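Local coordinates for Slr1438 protein (Synechocystis sp., PDB 3K25) that is of unknown function but has an aldose 1-epimerase domain and probably binds carbohydrates, perhaps acting as an isomerase, at residues N73-Q78 with A262-E267; F79-K84 with F126-E131. One frame throughout, in Å; residues are numbered along the deposited sequence.

Contact 1: residues N73-Q78 with A262-E267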
loop_
_atom_site.group_PDB
_atom_site.type_symbol
_atom_site.label_atom_id
_atom_site.label_comp_id
_atom_site.label_asym_id
_atom_site.label_seq_id
_atom_site.Cartn_x
_atom_site.Cartn_y
_atom_site.Cartn_z
ATOM N N ASN A 73 -5.972 11.889 4.055
ATOM C CA ASN A 73 -5.857 13.282 3.653
ATOM C C ASN A 73 -5.599 14.175 4.854
ATOM O O ASN A 73 -5.556 13.709 5.991
ATOM C CB ASN A 73 -7.143 13.713 2.962
ATOM C CG ASN A 73 -8.337 13.534 3.855
ATOM O OD1 ASN A 73 -8.493 14.257 4.831
ATOM N ND2 ASN A 73 -9.171 12.541 3.552
ATOM N N LEU A 74 -5.417 15.464 4.585
ATOM C CA LEU A 74 -5.184 16.437 5.637
ATOM C C LEU A 74 -6.294 17.484 5.590
ATOM O O LEU A 74 -6.845 17.772 4.528
ATOM C CB LEU A 74 -3.826 17.132 5.452
ATOM C CG LEU A 74 -2.550 16.273 5.401
ATOM C CD1 LEU A 74 -1.328 17.176 5.179
ATOM C CD2 LEU A 74 -2.403 15.480 6.688
ATOM N N PRO A 75 -6.647 18.052 6.754
ATOM C CA PRO A 75 -7.697 19.071 6.779
ATOM C C PRO A 75 -7.225 20.230 5.907
ATOM O O PRO A 75 -6.107 20.725 6.071
ATOM C CB PRO A 75 -7.765 19.462 8.254
ATOM C CG PRO A 75 -7.306 18.228 8.962
ATOM C CD PRO A 75 -6.150 17.775 8.111
ATOM N N GLN A 76 -8.069 20.656 4.979
ATOM C CA GLN A 76 -7.721 21.759 4.086
ATOM C C GLN A 76 -6.614 21.297 3.141
ATOM O O GLN A 76 -6.055 22.099 2.387
ATOM C CB GLN A 76 -7.199 22.981 4.871
ATOM C CG GLN A 76 -7.900 23.321 6.185
ATOM C CD GLN A 76 -9.368 23.629 6.012
ATOM O OE1 GLN A 76 -10.199 22.724 5.945
ATOM N NE2 GLN A 76 -9.698 24.913 5.930
ATOM N N ASP A 77 -6.292 20.006 3.194
ATOM C CA ASP A 77 -5.237 19.453 2.357
ATOM C C ASP A 77 -3.897 20.147 2.595
ATOM O O ASP A 77 -3.095 20.303 1.671
ATOM C CB ASP A 77 -5.622 19.554 0.876
ATOM C CG ASP A 77 -6.432 18.357 0.399
ATOM O OD1 ASP A 77 -7.122 17.726 1.232
ATOM O OD2 ASP A 77 -6.388 18.048 -0.812
ATOM N N GLN A 78 -3.651 20.570 3.832
ATOM C CA GLN A 78 -2.386 21.210 4.134
ATOM C C GLN A 78 -1.895 21.021 5.563
ATOM O O GLN A 78 -2.626 20.555 6.443
ATOM C CB GLN A 78 -2.453 22.703 3.835
ATOM C CG GLN A 78 -3.192 23.507 4.870
ATOM C CD GLN A 78 -3.199 24.976 4.534
ATOM O OE1 GLN A 78 -3.612 25.369 3.444
ATOM N NE2 GLN A 78 -2.741 25.800 5.467
ATOM N N ALA A 262 -1.776 12.511 10.657
ATOM C CA ALA A 262 -0.675 12.279 11.582
ATOM C C ALA A 262 0.410 13.367 11.453
ATOM O O ALA A 262 1.056 13.738 12.437
ATOM C CB ALA A 262 -0.080 10.888 11.319
ATOM N N LEU A 263 0.606 13.871 10.235
ATOM C CA LEU A 263 1.599 14.913 9.973
ATOM C C LEU A 263 1.253 16.197 10.731
ATOM O O LEU A 263 2.117 17.046 10.949
ATOM C CB LEU A 263 1.664 15.204 8.469
ATOM C CG LEU A 263 2.824 16.059 7.943
ATOM C CD1 LEU A 263 4.131 15.344 8.207
ATOM C CD2 LEU A 263 2.660 16.311 6.455
ATOM N N ASN A 264 -0.014 16.330 11.126
ATOM C CA ASN A 264 -0.482 17.504 11.863
ATOM C C ASN A 264 -0.717 17.260 13.349
ATOM O O ASN A 264 -0.437 18.137 14.178
ATOM C CB ASN A 264 -1.788 18.034 11.264
ATOM C CG ASN A 264 -1.569 18.860 10.027
ATOM O OD1 ASN A 264 -0.775 19.806 10.025
ATOM N ND2 ASN A 264 -2.283 18.520 8.964
ATOM N N SER A 265 -1.244 16.081 13.682
ATOM C CA SER A 265 -1.533 15.752 15.074
ATOM C C SER A 265 -0.325 15.184 15.805
ATOM O O SER A 265 -0.178 15.370 17.016
ATOM C CB SER A 265 -2.679 14.745 15.156
ATOM O OG SER A 265 -2.229 13.444 14.832
ATOM N N GLY A 266 0.532 14.488 15.063
ATOM C CA GLY A 266 1.715 13.885 15.647
ATOM C C GLY A 266 1.455 12.446 16.048
ATOM O O GLY A 266 2.366 11.744 16.468
ATOM N N GLU A 267 0.215 11.999 15.905
ATOM C CA GLU A 267 -0.148 10.637 16.279
ATOM C C GLU A 267 0.555 9.553 15.440
ATOM O O GLU A 267 0.366 9.449 14.225
ATOM C CB GLU A 267 -1.669 10.470 16.196
ATOM C CG GLU A 267 -2.179 9.193 16.840
ATOM C CD GLU A 267 -3.674 9.016 16.666
ATOM O OE1 GLU A 267 -4.186 7.930 17.021
ATOM O OE2 GLU A 267 -4.339 9.961 16.180
#
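Asn264 reaches across to Gln78 through the one hydrogen bond that joins the two segments. Its ND2 donates to the backbone O of Gln78 at 3.3 Å, with a nearly straight N-H...O angle of 160°. The acceptor lies close to the amide plane of Asn264, whereas the donor is tilted from the carbonyl plane of Gln78. With CG beside its backbone N (chi1 -80°), the amide projects from the single turn of helix 262-265 toward the loop. Asparagine suits this place because its short side chain ends in a donor.

Hydrocarbon borders this bond. CD2 of Leu74 packs 3.8 Å from Asn264 ND2, and CD of Pro75 approaches the same nitrogen at 4.0 Å. The other branch of Leu74, CD1, meets CD2 of Leu263 at 4.3 Å, a loose apolar contact between two branched leucine ends beside the polar link.

Further bonds shape the helix end. Gly266 N binds Ala262 O at 2.8 Å, and Ser265 OG accepts from Glu267 N at 3.0 Å, an ST turn. Gly266 takes the positive phi by which the chain leaves the helix, a conformation glycine adopts easily.

At the surface, the short helix thus lies against the loop between strands 66-67 and 78-81. Helix and loop both pack on strand 78-81, and Leu263 also touches Pro158 of strand 157-168.

Contact 2: residues F79-K84 with F126-E131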
loop_
_atom_site.group_PDB
_atom_site.type_symbol
_atom_site.label_atom_id
_atom_site.label_comp_id
_atom_site.label_asym_id
_atom_site.label_seq_id
_atom_site.Cartn_x
_atom_site.Cartn_y
_atom_site.Cartn_z
ATOM N N PHE A 79 -0.627 21.376 5.760
ATOM C CA PHE A 79 0.035 21.309 7.054
ATOM C C PHE A 79 1.100 22.389 7.064
ATOM O O PHE A 79 1.719 22.682 6.041
ATOM C CB PHE A 79 0.693 19.944 7.291
ATOM C CG PHE A 79 1.931 19.711 6.473
ATOM C CD1 PHE A 79 1.839 19.441 5.109
ATOM C CD2 PHE A 79 3.187 19.750 7.069
ATOM C CE1 PHE A 79 2.976 19.210 4.349
ATOM C CE2 PHE A 79 4.341 19.520 6.317
ATOM C CZ PHE A 79 4.235 19.249 4.950
ATOM N N ASN A 80 1.294 22.992 8.226
ATOM C CA ASN A 80 2.284 24.042 8.363
ATOM C C ASN A 80 3.564 23.448 8.901
ATOM O O ASN A 80 3.534 22.518 9.702
ATOM C CB ASN A 80 1.784 25.124 9.326
ATOM C CG ASN A 80 0.705 26.001 8.714
ATOM O OD1 ASN A 80 0.098 25.646 7.698
ATOM N ND2 ASN A 80 0.452 27.149 9.337
ATOM N N HIS A 81 4.688 23.971 8.434
ATOM C CA HIS A 81 5.989 23.529 8.916
ATOM C C HIS A 81 6.899 24.740 8.935
ATOM O O HIS A 81 7.092 25.401 7.912
ATOM C CB HIS A 81 6.609 22.452 8.025
ATOM C CG HIS A 81 8.013 22.102 8.414
ATOM N ND1 HIS A 81 8.320 21.455 9.592
ATOM C CD2 HIS A 81 9.198 22.366 7.811
ATOM C CE1 HIS A 81 9.631 21.336 9.700
ATOM N NE2 HIS A 81 10.188 21.880 8.631
ATOM N N ALA A 82 7.451 25.029 10.103
ATOM C CA ALA A 82 8.343 26.174 10.252
ATOM C C ALA A 82 7.695 27.438 9.685
ATOM O O ALA A 82 8.265 28.107 8.817
ATOM C CB ALA A 82 9.670 25.899 9.544
ATOM N N GLY A 83 6.499 27.746 10.179
ATOM C CA GLY A 83 5.783 28.924 9.728
ATOM C C GLY A 83 5.107 28.756 8.383
ATOM O O GLY A 83 3.918 29.042 8.240
ATOM N N LYS A 84 5.863 28.289 7.395
ATOM C CA LYS A 84 5.343 28.093 6.045
ATOM C C LYS A 84 4.231 27.048 5.974
ATOM O O LYS A 84 4.118 26.173 6.836
ATOM C CB LYS A 84 6.481 27.703 5.091
ATOM C CG LYS A 84 7.643 28.695 5.033
ATOM C CD LYS A 84 7.199 30.061 4.519
ATOM C CE LYS A 84 8.361 31.056 4.450
ATOM N NZ LYS A 84 8.965 31.361 5.780
ATOM N N PHE A 126 6.417 19.169 0.160
ATOM C CA PHE A 126 7.008 18.452 1.281
ATOM C C PHE A 126 8.497 18.811 1.268
ATOM O O PHE A 126 9.299 18.133 0.621
ATOM C CB PHE A 126 6.805 16.952 1.046
ATOM C CG PHE A 126 7.203 16.087 2.202
ATOM C CD1 PHE A 126 6.547 16.197 3.431
ATOM C CD2 PHE A 126 8.234 15.149 2.060
ATOM C CE1 PHE A 126 6.918 15.377 4.515
ATOM C CE2 PHE A 126 8.612 14.329 3.132
ATOM C CZ PHE A 126 7.954 14.442 4.363
ATOM N N PRO A 127 8.881 19.878 1.998
ATOM C CA PRO A 127 10.251 20.395 2.105
ATOM C C PRO A 127 11.299 19.504 2.765
ATOM O O PRO A 127 11.992 19.945 3.680
ATOM C CB PRO A 127 10.054 21.697 2.871
ATOM C CG PRO A 127 8.989 21.319 3.843
ATOM C CD PRO A 127 8.002 20.570 2.968
ATOM N N PHE A 128 11.425 18.261 2.312
ATOM C CA PHE A 128 12.427 17.361 2.883
ATOM C C PHE A 128 13.099 16.547 1.787
ATOM O O PHE A 128 12.430 15.981 0.922
ATOM C CB PHE A 128 11.785 16.439 3.917
ATOM C CG PHE A 128 11.113 17.174 5.036
ATOM C CD1 PHE A 128 11.847 17.634 6.124
ATOM C CD2 PHE A 128 9.745 17.422 4.993
ATOM C CE1 PHE A 128 11.235 18.331 7.161
ATOM C CE2 PHE A 128 9.117 18.118 6.023
ATOM C CZ PHE A 128 9.868 18.576 7.116
ATOM N N ALA A 129 14.424 16.499 1.832
ATOM C CA ALA A 129 15.213 15.775 0.838
ATOM C C ALA A 129 15.159 14.265 1.051
ATOM O O ALA A 129 16.175 13.632 1.381
ATOM C CB ALA A 129 16.663 16.257 0.894
ATOM N N PHE A 130 13.986 13.685 0.829
ATOM C CA PHE A 130 13.799 12.252 1.026
ATOM C C PHE A 130 14.315 11.377 -0.110
ATOM O O PHE A 130 14.437 11.807 -1.257
ATOM C CB PHE A 130 12.305 11.942 1.238
ATOM C CG PHE A 130 11.511 11.869 -0.039
ATOM C CD1 PHE A 130 11.486 10.690 -0.789
ATOM C CD2 PHE A 130 10.846 12.989 -0.522
ATOM C CE1 PHE A 130 10.815 10.630 -2.011
ATOM C CE2 PHE A 130 10.167 12.954 -1.738
ATOM C CZ PHE A 130 10.150 11.769 -2.493
ATOM N N GLU A 131 14.611 10.131 0.231
ATOM C CA GLU A 131 15.037 9.143 -0.749
ATOM C C GLU A 131 14.540 7.780 -0.275
ATOM O O GLU A 131 14.868 7.331 0.822
ATOM C CB GLU A 131 16.559 9.112 -0.940
ATOM C CG GLU A 131 16.933 8.274 -2.169
ATOM C CD GLU A 131 18.362 8.473 -2.649
ATOM O OE1 GLU A 131 19.280 8.008 -1.952
ATOM O OE2 GLU A 131 18.562 9.094 -3.723
#
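His81 and Phe128 meet because their first torsions send the two rings toward each other from opposite directions: His81 CG lies anti to its backbone nitrogen (chi1 173°), while Phe128 CG turns back beside its own (chi1 -58°). The result is an edge-to-face pair, the edge of Phe128 directed at a face of the imidazole, with centroids 5.0 Å apart and planes at 57°. The touch is off centre, Phe128 CZ lying 3.6 Å from His81 NE2 near the ring's rim. On the imidazole's opposite face sits Ala82 CB, so the flat ring is sandwiched between an aromatic edge and a small methyl.

Pro127 packs alongside, its CG 4.1 Å from His81 CD2. Deeper in, Phe79 brings CZ to within 4.1 Å of Phe126 CD1, at the edge of the Phe126 ring, and the two side chains cross at about a right angle. Phe128 CD2 lies over the centre of that ring, so Phe79, Phe126 and Phe128 form one continuous apolar cluster.

An inverse gamma turn centred on Pro127, closed by Phe128 N to Phe126 O at 2.7 Å, folds the second segment compactly; the ring-restricted phi of proline suits it.

In a mainly antiparallel beta fold, consistent with the galactose mutarotase-like fold of aldose 1-epimerases, the contact sets hairpin 78-81/84-87 against the connection into strand 130-139. Tyr86 of the hairpin touches His81 and Pro127; Met157 of strand 157-168 packs against Phe126 and Phe128.

How the contacts relate
From the N terminus, the chain passes first through 73-78 and then directly into 79-84, so the opening segments of the two contacts are consecutive. Contact 2 closes the shorter loop when 126-131 returns to the hairpin; contact 1 closes much later, when 262-267 arrives, and its loop encloses that of contact 2. The centres are about 13 Å apart, both on the same side of the chain's centre. Phe79 joins them, its ring meeting the leucines of contact 1 and its CB lying beside Asn264. Together they hold the small hairpin between helix 262-265 and the segment entering strand 130-139 of one of the two large antiparallel sheets.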